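Local coordinates for xylanase and alpha-amylase inhibitor protein (Scadoxus multiflorus, PDB 3MU7) that probably inhibits both xylanases and alpha-amylases, on a TIM-barrel scaffold of the glycosyl hydrolase family 18 type, at residues L83-R86 against N87-N90; A93-L96 against H97-L101; G166-I169 against N170-T173; A155-V159 against Y160-N164; I139-S142 against F143-S146. One frame throughout, in Å; residues are numbered along the deposited sequence.

Interaction 1: L83-R86 against N87-N90; sequences LDSR and NDAN. With PEG (di(hydroxyethyl)ether), chain D; PEG (di(hydroxyethyl)ether), chain C.
An N-cap opens helix 86-101: the hydroxyl of Ser85 accepts from the backbone of Asp88, with Asp88 N 3.0 Å from Ser85 OG and an N-H...O angle of 159°. A chi1 of 80° sets OG between the backbone N and carbonyl carbon of Ser85, facing the amide of Asp88, three residues on. Behind this cap the Ser85 O to Ala89 N bond is weak, whereas Asn90 N meets Arg86 O at 3.0 Å almost straight (171°). The Asp88 carboxylate is tied to the loop through a water that donates to OD2 and accepts from Asp84 N, and OD2 also takes a hydrogen bond from Gly40 N. The Leu83 and Asp88 side chains run past one another, heading opposite ways, with Leu83 CD1 3.8 Å from Asp88 CB, while Leu83 CD2 rests 4.0 Å from Ala89 CB. Cutting Leu83 back to an alanine removes both methyl branches and is likely to open a gap beside Asp88 CB and Ala89 CB. A di(hydroxyethyl)ether, probably from the crystallisation liquor, accepts from Arg86 N and Asn87 N. Leu83 and Ala89 also face helix 133-144, touching Leu136 and Leu135 respectively.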
loop_
_atom_site.group_PDB
_atom_site.type_symbol
_atom_site.label_atom_id
_atom_site.label_comp_id
_atom_site.label_asym_id
_atom_site.label_seq_id
_atom_site.Cartn_x
_atom_site.Cartn_y
_atom_site.Cartn_z
ATOM N N LEU A 83 3.555 2.660 -17.930
ATOM C CA LEU A 83 2.209 2.947 -18.335
ATOM C C LEU A 83 2.223 4.184 -19.209
ATOM O O LEU A 83 1.571 5.187 -18.913
ATOM C CB LEU A 83 1.343 3.147 -17.089
ATOM C CG LEU A 83 -0.108 2.762 -17.329
ATOM C CD1 LEU A 83 -0.300 1.256 -17.287
ATOM C CD2 LEU A 83 -0.992 3.459 -16.321
ATOM N N ASP A 84 2.973 4.093 -20.299
ATOM C CA ASP A 84 3.206 5.231 -21.185
ATOM C C ASP A 84 2.040 5.574 -22.123
ATOM O O ASP A 84 1.849 6.749 -22.437
ATOM C CB ASP A 84 4.502 5.039 -21.985
ATOM C CG ASP A 84 5.746 5.036 -21.106
ATOM O OD1 ASP A 84 5.808 5.817 -20.132
ATOM O OD2 ASP A 84 6.673 4.253 -21.400
ATOM N N SER A 85 1.274 4.580 -22.584
ATOM C CA SER A 85 0.171 4.861 -23.521
ATOM C C SER A 85 -1.198 4.850 -22.849
ATOM O O SER A 85 -1.386 4.210 -21.813
ATOM C CB SER A 85 0.171 3.895 -24.712
ATOM O OG SER A 85 -0.419 2.647 -24.378
ATOM N N ARG A 86 -2.155 5.543 -23.453
ATOM C CA ARG A 86 -3.532 5.524 -22.970
ATOM C C ARG A 86 -4.096 4.114 -23.003
ATOM O O ARG A 86 -4.806 3.704 -22.084
ATOM C CB ARG A 86 -4.414 6.466 -23.786
ATOM C CG ARG A 86 -4.117 7.939 -23.554
ATOM C CD ARG A 86 -5.054 8.841 -24.353
ATOM N NE ARG A 86 -6.464 8.576 -24.066
ATOM C CZ ARG A 86 -7.173 9.180 -23.114
ATOM N NH1 ARG A 86 -6.616 10.099 -22.336
ATOM N NH2 ARG A 86 -8.446 8.860 -22.938
ATOM N N ASN A 87 -3.750 3.359 -24.043
ATOM C CA ASN A 87 -4.176 1.969 -24.151
ATOM C C ASN A 87 -3.657 1.114 -22.993
ATOM O O ASN A 87 -4.395 0.279 -22.469
ATOM C CB ASN A 87 -3.786 1.356 -25.500
ATOM C CG ASN A 87 -4.414 0.001 -25.715
ATOM O OD1 ASN A 87 -5.637 -0.121 -25.827
ATOM N ND2 ASN A 87 -3.585 -1.029 -25.753
ATOM N N ASP A 88 -2.403 1.330 -22.590
ATOM C CA ASP A 88 -1.843 0.648 -21.414
ATOM C C ASP A 88 -2.707 0.874 -20.171
ATOM O O ASP A 88 -2.965 -0.065 -19.410
ATOM C CB ASP A 88 -0.412 1.117 -21.118
ATOM C CG ASP A 88 0.629 0.524 -22.062
ATOM O OD1 ASP A 88 0.317 -0.382 -22.858
ATOM O OD2 ASP A 88 1.788 0.976 -21.986
ATOM N N ALA A 89 -3.150 2.116 -19.968
ATOM C CA ALA A 89 -3.975 2.457 -18.815
ATOM C C ALA A 89 -5.326 1.750 -18.862
ATOM O O ALA A 89 -5.759 1.169 -17.866
ATOM C CB ALA A 89 -4.154 3.964 -18.705
ATOM N N ASN A 90 -5.989 1.798 -20.018
ATOM C CA ASN A 90 -7.250 1.084 -20.235
ATOM C C ASN A 90 -7.076 -0.405 -19.943
ATOM O O ASN A 90 -7.850 -1.009 -19.208
ATOM C CB ASN A 90 -7.689 1.298 -21.697
ATOM C CG ASN A 90 -9.067 0.689 -22.042
ATOM O OD1 ASN A 90 -10.014 0.695 -21.231
ATOM N ND2 ASN A 90 -9.216 0.291 -23.317
HETATM C C1 PEG D . -2.442 5.488 -27.460
HETATM O O1 PEG D . -2.888 4.388 -26.656
HETATM C C2 PEG D . -2.522 6.795 -26.665
HETATM O O2 PEG D . -1.387 7.004 -25.803
HETATM C C1 PEG C . -7.525 11.344 -19.127
HETATM O O1 PEG C . -7.833 12.081 -20.250
HETATM C C2 PEG C . -6.795 12.209 -18.169
HETATM O O2 PEG C . -5.566 11.660 -18.218
HETATM O O HOH W 1 4.218 1.704 -21.193
#

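Interaction 2: A93-L96 against H97-L101; sequences AVYL and HKNFL
The backbone of Ala93 to Leu101 runs as a regular alpha-helix, Lys98 N meeting Val94 O at 2.9 Å and 170°, until it widens into a pi-type turn at 97-101, where Leu96 O accepts from Phe100 N at 3.0 Å and only weakly from Leu101 N. Tyr95 O is gripped twice by Asn99, through its backbone N and through its side-chain ND2, 3.1 Å away. That second bond lies close to the Asn99 amide plane but reaches the oxygen at a C=O...N angle of 128°. The same Asn99 ND2 sits 3.4 Å from Tyr95 CD1, while Asn99 OD1 accepts from Arg111 N. One residue on, Phe100 turns its edge toward the face of Tyr95 in an offset edge-to-face pair, centroids 5.9 Å apart and planes at 72°. The Tyr95 ring extends outward from the helix, and its CE2 side meets Phe100 CE2.

This is the C-terminal half of helix 86-101, on the outside of the TIM barrel; Leu96 lies against Leu72 and Ile74 of strand 69-76 and Leu35 of strand 29-37. Leu96 CD2 also approaches Phe100 CD2 at 4.1 Å, and Phe100 in turn touches Leu72 and pairs edge-to-face with Phe113. On the more exposed flank, the extended Lys98 chain lies along Val94, with Lys98 CE 3.8 Å from Val94 CG1.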
loop_
_atom_site.group_PDB
_atom_site.type_symbol
_atom_site.label_atom_id
_atom_site.label_comp_id
_atom_site.label_asym_id
_atom_site.label_seq_id
_atom_site.Cartn_x
_atom_site.Cartn_y
_atom_site.Cartn_z
ATOM N N ALA A 93 -6.515 -1.146 -16.238
ATOM C CA ALA A 93 -7.752 -0.918 -15.493
ATOM C C ALA A 93 -8.737 -2.072 -15.659
ATOM O O ALA A 93 -9.281 -2.579 -14.683
ATOM C CB ALA A 93 -8.399 0.393 -15.900
ATOM N N VAL A 94 -8.949 -2.497 -16.902
ATOM C CA VAL A 94 -9.886 -3.585 -17.186
ATOM C C VAL A 94 -9.390 -4.903 -16.590
ATOM O O VAL A 94 -10.159 -5.645 -15.977
ATOM C CB VAL A 94 -10.152 -3.710 -18.703
ATOM C CG1 VAL A 94 -10.928 -4.983 -19.042
ATOM C CG2 VAL A 94 -10.910 -2.482 -19.200
ATOM N N TYR A 95 -8.100 -5.173 -16.750
ATOM C CA TYR A 95 -7.502 -6.384 -16.191
ATOM C C TYR A 95 -7.705 -6.456 -14.677
ATOM O O TYR A 95 -8.127 -7.487 -14.149
ATOM C CB TYR A 95 -6.015 -6.426 -16.541
ATOM C CG TYR A 95 -5.219 -7.487 -15.819
ATOM C CD1 TYR A 95 -5.218 -8.816 -16.262
ATOM C CD2 TYR A 95 -4.456 -7.170 -14.693
ATOM C CE1 TYR A 95 -4.484 -9.796 -15.590
ATOM C CE2 TYR A 95 -3.721 -8.140 -14.033
ATOM C CZ TYR A 95 -3.743 -9.441 -14.483
ATOM O OH TYR A 95 -3.007 -10.383 -13.808
ATOM N N LEU A 96 -7.404 -5.358 -13.981
ATOM C CA LEU A 96 -7.564 -5.315 -12.533
ATOM C C LEU A 96 -9.015 -5.479 -12.124
ATOM O O LEU A 96 -9.329 -6.217 -11.191
ATOM C CB LEU A 96 -7.014 -4.011 -11.968
ATOM C CG LEU A 96 -5.502 -3.826 -12.075
ATOM C CD1 LEU A 96 -5.144 -2.393 -11.686
ATOM C CD2 LEU A 96 -4.727 -4.846 -11.228
ATOM N N HIS A 97 -9.896 -4.797 -12.832
ATOM C CA HIS A 97 -11.318 -4.848 -12.518
ATOM C C HIS A 97 -11.915 -6.228 -12.689
ATOM O O HIS A 97 -12.560 -6.722 -11.778
ATOM C CB HIS A 97 -12.057 -3.829 -13.385
ATOM C CG HIS A 97 -13.447 -3.552 -12.923
ATOM N ND1 HIS A 97 -14.486 -3.491 -13.803
ATOM C CD2 HIS A 97 -13.948 -3.247 -11.713
ATOM C CE1 HIS A 97 -15.580 -3.198 -13.145
ATOM N NE2 HIS A 97 -15.298 -3.087 -11.873
ATOM N N LYS A 98 -11.669 -6.813 -13.838
ATOM C CA LYS A 98 -12.248 -8.118 -14.150
ATOM C C LYS A 98 -11.683 -9.230 -13.279
ATOM O O LYS A 98 -12.407 -10.141 -12.880
ATOM C CB LYS A 98 -12.027 -8.468 -15.621
ATOM C CG LYS A 98 -12.874 -7.659 -16.589
ATOM C CD LYS A 98 -12.725 -8.193 -18.004
ATOM C CE LYS A 98 -13.697 -7.526 -18.963
ATOM N NZ LYS A 98 -13.645 -8.139 -20.321
ATOM N N ASN A 99 -10.390 -9.165 -12.983
ATOM C CA ASN A 99 -9.722 -10.283 -12.321
ATOM C C ASN A 99 -9.653 -10.224 -10.806
ATOM O O ASN A 99 -9.540 -11.270 -10.161
ATOM C CB ASN A 99 -8.334 -10.489 -12.900
ATOM C CG ASN A 99 -8.382 -11.131 -14.255
ATOM O OD1 ASN A 99 -8.704 -12.312 -14.372
ATOM N ND2 ASN A 99 -8.077 -10.361 -15.295
ATOM N N PHE A 100 -9.722 -9.020 -10.241
ATOM C CA PHE A 100 -9.507 -8.827 -8.809
ATOM C C PHE A 100 -10.635 -8.086 -8.109
ATOM O O PHE A 100 -10.813 -8.262 -6.911
ATOM C CB PHE A 100 -8.189 -8.080 -8.545
ATOM C CG PHE A 100 -6.963 -8.799 -9.041
ATOM C CD1 PHE A 100 -6.367 -9.808 -8.285
ATOM C CD2 PHE A 100 -6.389 -8.451 -10.260
ATOM C CE1 PHE A 100 -5.224 -10.468 -8.750
ATOM C CE2 PHE A 100 -5.252 -9.099 -10.726
ATOM C CZ PHE A 100 -4.668 -10.109 -9.969
ATOM N N LEU A 101 -11.377 -7.246 -8.824
ATOM C CA LEU A 101 -12.324 -6.348 -8.157
ATOM C C LEU A 101 -13.784 -6.724 -8.347
ATOM O O LEU A 101 -14.672 -6.120 -7.742
ATOM C CB LEU A 101 -12.064 -4.901 -8.582
ATOM C CG LEU A 101 -10.649 -4.381 -8.291
ATOM C CD1 LEU A 101 -10.423 -3.039 -8.960
ATOM C CD2 LEU A 101 -10.381 -4.283 -6.787
#

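Interaction 3: G166-I169 against N170-T173; sequences GTVI and NSAT
Val168 O is held twice by Ser171. The hydroxyl donates from 2.8 Å, Ser171 OG lying in the carbonyl plane of Val168, whereas Ser171 N comes from above that plane at 3.1 Å. A chi1 of 77° puts OG between the backbone N and the carbonyl carbon, on the side where Val168 O lies, which lets one residue use both donors on the same oxygen. Next, Ala172 N closes a turn onto Ile169 O at 3.0 Å, also from above the carbonyl plane, and its positive phi (72°) marks the chain's departure from helical geometry. One turn earlier Asn170 N bonds to Gly166 O at 3.0 Å in the ordinary helical manner. The Asn170 side chain folds over that same carbonyl, its CG 3.2 Å from Gly166 O, without a hydrogen bond from the amide, and also touches Tyr160. An alanine in place of Asn170 would keep the backbone bond but would probably uncover the Gly166 carbonyl and lose the touch with Tyr160. Beyond the turn, Thr173 CG2 comes within 3.9 Å of Val168 CG1. Outside the two segments, Asn170 O accepts from Arg209 NH1. Short helix 166-170 thus lies against helix 133-144, where Val168 touches Gln134 and Ala137, before the chain enters strand 176-180.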
loop_
_atom_site.group_PDB
_atom_site.type_symbol
_atom_site.label_atom_id
_atom_site.label_comp_id
_atom_site.label_asym_id
_atom_site.label_seq_id
_atom_site.Cartn_x
_atom_site.Cartn_y
_atom_site.Cartn_z
ATOM N N GLY A 166 2.279 12.531 -7.654
ATOM C CA GLY A 166 1.796 13.823 -7.165
ATOM C C GLY A 166 0.576 14.352 -7.900
ATOM O O GLY A 166 -0.390 14.794 -7.283
ATOM N N THR A 167 0.613 14.305 -9.226
ATOM C CA THR A 167 -0.517 14.790 -10.016
ATOM C C THR A 167 -1.768 13.938 -9.801
ATOM O O THR A 167 -2.875 14.465 -9.712
ATOM C CB THR A 167 -0.186 14.861 -11.515
ATOM O OG1 THR A 167 0.197 13.568 -11.991
ATOM C CG2 THR A 167 0.929 15.849 -11.763
ATOM N N VAL A 168 -1.599 12.639 -9.674
ATOM C CA VAL A 168 -2.757 11.771 -9.468
ATOM C C VAL A 168 -3.329 11.965 -8.037
ATOM O O VAL A 168 -4.489 12.016 -7.856
ATOM C CB VAL A 168 -2.366 10.299 -9.693
ATOM C CG1 VAL A 168 -3.632 9.486 -9.574
ATOM C CG2 VAL A 168 -1.675 10.134 -11.041
ATOM N N ILE A 169 -2.439 12.155 -7.063
ATOM C CA ILE A 169 -2.898 12.471 -5.708
ATOM C C ILE A 169 -3.700 13.778 -5.708
ATOM O O ILE A 169 -4.730 13.874 -5.045
ATOM C CB ILE A 169 -1.724 12.509 -4.691
ATOM C CG1 ILE A 169 -1.136 11.105 -4.518
ATOM C CG2 ILE A 169 -2.175 13.081 -3.342
ATOM C CD1 ILE A 169 0.216 11.070 -3.806
ATOM N N ASN A 170 -3.250 14.758 -6.494
ATOM C CA ASN A 170 -3.925 16.059 -6.597
ATOM C C ASN A 170 -5.355 15.984 -7.138
ATOM O O ASN A 170 -6.133 16.925 -6.956
ATOM C CB ASN A 170 -3.132 17.004 -7.508
ATOM C CG ASN A 170 -1.898 17.584 -6.855
ATOM O OD1 ASN A 170 -1.052 18.153 -7.545
ATOM N ND2 ASN A 170 -1.788 17.474 -5.543
ATOM N N SER A 171 -5.701 14.896 -7.821
ATOM C CA SER A 171 -7.057 14.717 -8.336
ATOM C C SER A 171 -8.060 14.331 -7.250
ATOM O O SER A 171 -9.259 14.276 -7.518
ATOM C CB SER A 171 -7.086 13.676 -9.452
ATOM O OG SER A 171 -7.000 12.363 -8.924
ATOM N N ALA A 172 -7.561 14.047 -6.043
ATOM C CA ALA A 172 -8.369 13.655 -4.870
ATOM C C ALA A 172 -8.956 12.249 -4.981
ATOM O O ALA A 172 -9.854 11.882 -4.232
ATOM C CB ALA A 172 -9.473 14.691 -4.560
ATOM N N THR A 173 -8.416 11.450 -5.890
ATOM C CA THR A 173 -8.979 10.136 -6.204
ATOM C C THR A 173 -8.711 9.067 -5.136
ATOM O O THR A 173 -9.472 8.106 -5.032
ATOM C CB THR A 173 -8.500 9.657 -7.608
ATOM O OG1 THR A 173 -9.321 8.580 -8.096
ATOM C CG2 THR A 173 -7.028 9.256 -7.592
#

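Interaction 4: A155-V159 against Y160-N164; sequences APQCV and YPDPN
Hydrogen bonding across this loop centres on Asp162, whose OD2 accepts from Gln157 N at 2.9 Å. The donor stands above the carboxylate plane, 47° out of it, and the N-H...O angle is 137°. With CG anti to the backbone N (chi1 -175°), the carboxylate swings back across the loop toward Gln157. Its other oxygen, OD1, turns to the following chain, accepting from Leu165 N and weakly from Asn164 N.

Water adds three bridges. One accepts from Gln157 NE2 and Asn164 ND2 and donates to Asp162 OD2, 2.8 Å away; a second donates to that OD2 and, at 2.7 Å, to Val159 O. The third spans Cys158 O and Tyr160 N. Asp162 OD2 therefore receives one N-H and two waters, which satisfies a largely buried carboxylate.

Van der Waals contact is modest: Pro156 CB meets Asp162 CB at 3.7 Å, and Pro161, after a cis peptide bond, lays its CB over one face of the Tyr160 ring.

Covalently, Cys158 joins Cys187, while Tyr160 packs edge-to-face with Trp204 of helix 195-207. The whole is a beta-to-alpha loop of a TIM barrel, leading from strand 151-154 to helix 166-170 and carrying one half of a disulfide and a buried aspartate that bonds across the loop.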
loop_
_atom_site.group_PDB
_atom_site.type_symbol
_atom_site.label_atom_id
_atom_site.label_comp_id
_atom_site.label_asym_id
_atom_site.label_seq_id
_atom_site.Cartn_x
_atom_site.Cartn_y
_atom_site.Cartn_z
ATOM N N ALA A 155 1.108 4.998 -2.468
ATOM C CA ALA A 155 2.285 4.897 -1.613
ATOM C C ALA A 155 3.405 5.793 -2.147
ATOM O O ALA A 155 4.422 5.299 -2.640
ATOM C CB ALA A 155 2.758 3.453 -1.530
ATOM N N PRO A 156 3.224 7.122 -2.062
ATOM C CA PRO A 156 4.266 8.023 -2.546
ATOM C C PRO A 156 5.508 7.998 -1.654
ATOM O O PRO A 156 5.458 7.572 -0.489
ATOM C CB PRO A 156 3.590 9.393 -2.460
ATOM C CG PRO A 156 2.639 9.250 -1.309
ATOM C CD PRO A 156 2.089 7.861 -1.471
ATOM N N GLN A 157 6.616 8.471 -2.213
ATOM C CA GLN A 157 7.788 8.808 -1.421
ATOM C C GLN A 157 7.513 10.093 -0.634
ATOM O O GLN A 157 6.477 10.741 -0.832
ATOM C CB GLN A 157 9.007 8.934 -2.327
ATOM C CG GLN A 157 9.464 7.609 -2.892
ATOM C CD GLN A 157 10.674 7.772 -3.779
ATOM O OE1 GLN A 157 11.814 7.707 -3.311
ATOM N NE2 GLN A 157 10.437 7.977 -5.071
ATOM N N CYS A 158 8.416 10.469 0.272
ATOM C CA CYS A 158 8.058 11.495 1.254
ATOM C C CYS A 158 8.319 12.958 0.893
ATOM O O CYS A 158 8.011 13.842 1.682
ATOM C CB CYS A 158 8.586 11.165 2.658
ATOM S SG CYS A 158 10.342 10.852 2.846
ATOM N N VAL A 159 8.855 13.216 -0.294
ATOM C CA VAL A 159 9.012 14.606 -0.734
ATOM C C VAL A 159 7.739 15.040 -1.456
ATOM O O VAL A 159 7.342 14.437 -2.458
ATOM C CB VAL A 159 10.242 14.828 -1.630
ATOM C CG1 VAL A 159 10.405 16.310 -1.921
ATOM C CG2 VAL A 159 11.507 14.298 -0.967
ATOM N N TYR A 160 7.092 16.073 -0.930
ATOM C CA TYR A 160 5.851 16.574 -1.496
ATOM C C TYR A 160 6.126 17.672 -2.540
ATOM O O TYR A 160 6.864 18.620 -2.250
ATOM C CB TYR A 160 4.951 17.142 -0.392
ATOM C CG TYR A 160 3.591 17.477 -0.935
ATOM C CD1 TYR A 160 2.561 16.541 -0.907
ATOM C CD2 TYR A 160 3.347 18.711 -1.545
ATOM C CE1 TYR A 160 1.321 16.831 -1.444
ATOM C CE2 TYR A 160 2.117 19.006 -2.084
ATOM C CZ TYR A 160 1.108 18.060 -2.037
ATOM O OH TYR A 160 -0.125 18.344 -2.572
ATOM N N PRO A 161 5.516 17.596 -3.741
ATOM C CA PRO A 161 4.638 16.546 -4.262
ATOM C C PRO A 161 5.461 15.425 -4.880
ATOM O O PRO A 161 6.566 15.659 -5.378
ATOM C CB PRO A 161 3.830 17.273 -5.337
ATOM C CG PRO A 161 4.757 18.339 -5.845
ATOM C CD PRO A 161 5.613 18.744 -4.671
ATOM N N ASP A 162 4.924 14.212 -4.847
ATOM C CA ASP A 162 5.650 13.055 -5.334
ATOM C C ASP A 162 5.844 13.103 -6.859
ATOM O O ASP A 162 4.915 13.395 -7.583
ATOM C CB ASP A 162 4.909 11.788 -4.926
ATOM C CG ASP A 162 5.660 10.543 -5.295
ATOM O OD1 ASP A 162 5.375 9.986 -6.371
ATOM O OD2 ASP A 162 6.575 10.163 -4.534
ATOM N N PRO A 163 7.059 12.798 -7.345
ATOM C CA PRO A 163 7.288 12.882 -8.795
ATOM C C PRO A 163 6.479 11.889 -9.623
ATOM O O PRO A 163 6.113 12.195 -10.756
ATOM C CB PRO A 163 8.787 12.583 -8.936
ATOM C CG PRO A 163 9.171 11.931 -7.678
ATOM C CD PRO A 163 8.304 12.509 -6.614
ATOM N N ASN A 164 6.205 10.710 -9.073
ATOM C CA ASN A 164 5.444 9.696 -9.804
ATOM C C ASN A 164 3.942 9.810 -9.646
ATOM O O ASN A 164 3.199 9.558 -10.590
ATOM C CB ASN A 164 5.916 8.302 -9.410
ATOM C CG ASN A 164 7.365 8.089 -9.740
ATOM O OD1 ASN A 164 7.745 8.102 -10.908
ATOM N ND2 ASN A 164 8.193 7.947 -8.721
HETATM O O HOH W 2 7.673 7.955 -5.885
HETATM O O HOH W 3 8.198 16.735 1.712
HETATM O O HOH W 4 8.323 12.027 -3.120
#

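Interaction 5: I139-S142 against F143-S146; sequences ILSS and FRLS
Phe143 reaches back along helix 133-144 onto Ile139. Phe143 CB lies 3.3 Å from Leu140 O. Phe143 CG, placed anti to the carbonyl carbon (chi1 -66°), comes over Ile139 O, an oxygen that sits 3.4 Å above the ring plane, offset toward the rim, and also accepts the helical bond from Phe143 N at 3.0 Å. Further out, Phe143 CD2 approaches Leu140 CD2 at a loose 4.4 Å. At the tip Phe143 CZ touches Ile139 CG2 at 3.6 Å, with CE2 beside it; the two side chains run alongside. The ring also stacks with His97 of helix 86-101.

The next residue turns elsewhere. Arg144 bends at chi3 (59°), bringing its guanidinium edge back to Ser141, where Arg144 NH2 is 3.0 Å from Ser141 OG. A water accepts from Arg144 NE at 2.8 Å and hydrogen-bonds to the same hydroxyl. Beyond the segments NH1 forms a salt bridge with Asp175 and NH2 donates to Thr173 O, so the charge has a carboxylate mate and the group is held from several directions.

Toward Ser146, Ser142 O takes two donors from opposite faces of its carbonyl plane: Leu145 N, well above the plane, and Ser146 OG at 3.1 Å. Leu145 N thus bonds three residues back and only weakly to Ser141 O, four back, which is consistent with the tightening seen near helix C-termini. The helix is that of the beta-alpha-beta unit of strand 120-125, helix 133-144 and strand 151-154 in the TIM barrel.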
loop_
_atom_site.group_PDB
_atom_site.type_symbol
_atom_site.label_atom_id
_atom_site.label_comp_id
_atom_site.label_asym_id
_atom_site.label_seq_id
_atom_site.Cartn_x
_atom_site.Cartn_y
_atom_site.Cartn_z
ATOM N N ILE A 139 -10.141 5.608 -14.790
ATOM C CA ILE A 139 -10.930 4.470 -15.232
ATOM C C ILE A 139 -11.311 3.570 -14.051
ATOM O O ILE A 139 -12.465 3.169 -13.924
ATOM C CB ILE A 139 -10.240 3.682 -16.368
ATOM C CG1 ILE A 139 -9.963 4.605 -17.564
ATOM C CG2 ILE A 139 -11.103 2.496 -16.791
ATOM C CD1 ILE A 139 -9.114 3.981 -18.654
ATOM N N LEU A 140 -10.358 3.288 -13.167
ATOM C CA LEU A 140 -10.681 2.528 -11.964
ATOM C C LEU A 140 -11.725 3.248 -11.107
ATOM O O LEU A 140 -12.653 2.622 -10.600
ATOM C CB LEU A 140 -9.431 2.237 -11.143
ATOM C CG LEU A 140 -8.458 1.222 -11.739
ATOM C CD1 LEU A 140 -7.171 1.227 -10.947
ATOM C CD2 LEU A 140 -9.051 -0.178 -11.772
ATOM N N SER A 141 -11.579 4.563 -10.967
ATOM C CA SER A 141 -12.535 5.352 -10.195
ATOM C C SER A 141 -13.927 5.315 -10.826
ATOM O O SER A 141 -14.926 5.236 -10.116
ATOM C CB SER A 141 -12.020 6.779 -10.020
ATOM O OG SER A 141 -12.916 7.551 -9.243
ATOM N N SER A 142 -13.985 5.347 -12.155
ATOM C CA SER A 142 -15.244 5.158 -12.879
ATOM C C SER A 142 -15.889 3.822 -12.506
ATOM O O SER A 142 -17.095 3.751 -12.267
ATOM C CB SER A 142 -15.013 5.233 -14.388
ATOM O OG SER A 142 -16.226 5.036 -15.101
ATOM N N PHE A 143 -15.080 2.764 -12.450
ATOM C CA PHE A 143 -15.563 1.441 -12.046
ATOM C C PHE A 143 -16.056 1.422 -10.595
ATOM O O PHE A 143 -17.023 0.730 -10.281
ATOM C CB PHE A 143 -14.470 0.381 -12.232
ATOM C CG PHE A 143 -14.073 0.139 -13.670
ATOM C CD1 PHE A 143 -14.947 0.404 -14.721
ATOM C CD2 PHE A 143 -12.817 -0.383 -13.969
ATOM C CE1 PHE A 143 -14.568 0.168 -16.040
ATOM C CE2 PHE A 143 -12.434 -0.633 -15.278
ATOM C CZ PHE A 143 -13.308 -0.358 -16.320
ATOM N N ARG A 144 -15.390 2.183 -9.726
ATOM C CA ARG A 144 -15.771 2.357 -8.316
ATOM C C ARG A 144 -17.210 2.889 -8.196
ATOM O O ARG A 144 -17.911 2.609 -7.211
ATOM C CB ARG A 144 -14.765 3.318 -7.647
ATOM C CG ARG A 144 -14.850 3.533 -6.136
ATOM C CD ARG A 144 -13.547 4.157 -5.571
ATOM N NE ARG A 144 -13.195 5.451 -6.168
ATOM C CZ ARG A 144 -12.168 6.222 -5.794
ATOM N NH1 ARG A 144 -11.354 5.849 -4.811
ATOM N NH2 ARG A 144 -11.945 7.374 -6.415
ATOM N N LEU A 145 -17.635 3.629 -9.222
ATOM C CA LEU A 145 -18.940 4.292 -9.279
ATOM C C LEU A 145 -20.012 3.502 -10.031
ATOM O O LEU A 145 -21.176 3.914 -10.058
ATOM C CB LEU A 145 -18.788 5.657 -9.960
ATOM C CG LEU A 145 -18.081 6.788 -9.213
ATOM C CD1 LEU A 145 -17.658 7.873 -10.189
ATOM C CD2 LEU A 145 -18.984 7.367 -8.132
ATOM N N SER A 146 -19.626 2.388 -10.647
ATOM C CA SER A 146 -20.520 1.663 -11.557
ATOM C C SER A 146 -20.738 0.197 -11.204
ATOM O O SER A 146 -21.533 -0.493 -11.846
ATOM C CB SER A 146 -20.013 1.778 -12.996
ATOM O OG SER A 146 -18.706 1.254 -13.125
HETATM O O HOH W 5 -15.161 7.046 -7.431
#

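Along the chain the order is interaction 1, 2, 5, 4 and 3, all within the glycosyl hydrolase family 18 range. Interactions 1 and 2 share helix 86-101, their centres about 15 Å apart, the first at its start and the second in its C-terminal half. Interaction 5, on helix 133-144, has its centre about 11 Å from that of interaction 2, and packs on it through Ala93 CB and Ile139 CG2, 3.5 Å apart. Interactions 4 and 3, centres also about 11 Å apart, follow strand 151-154 and meet where Ile169 CD1 packs on Pro156 CG at 3.9 Å. Together they follow three successive helices around the barrel, neighbouring elements meeting through side-chain and backbone contacts in one continuous run.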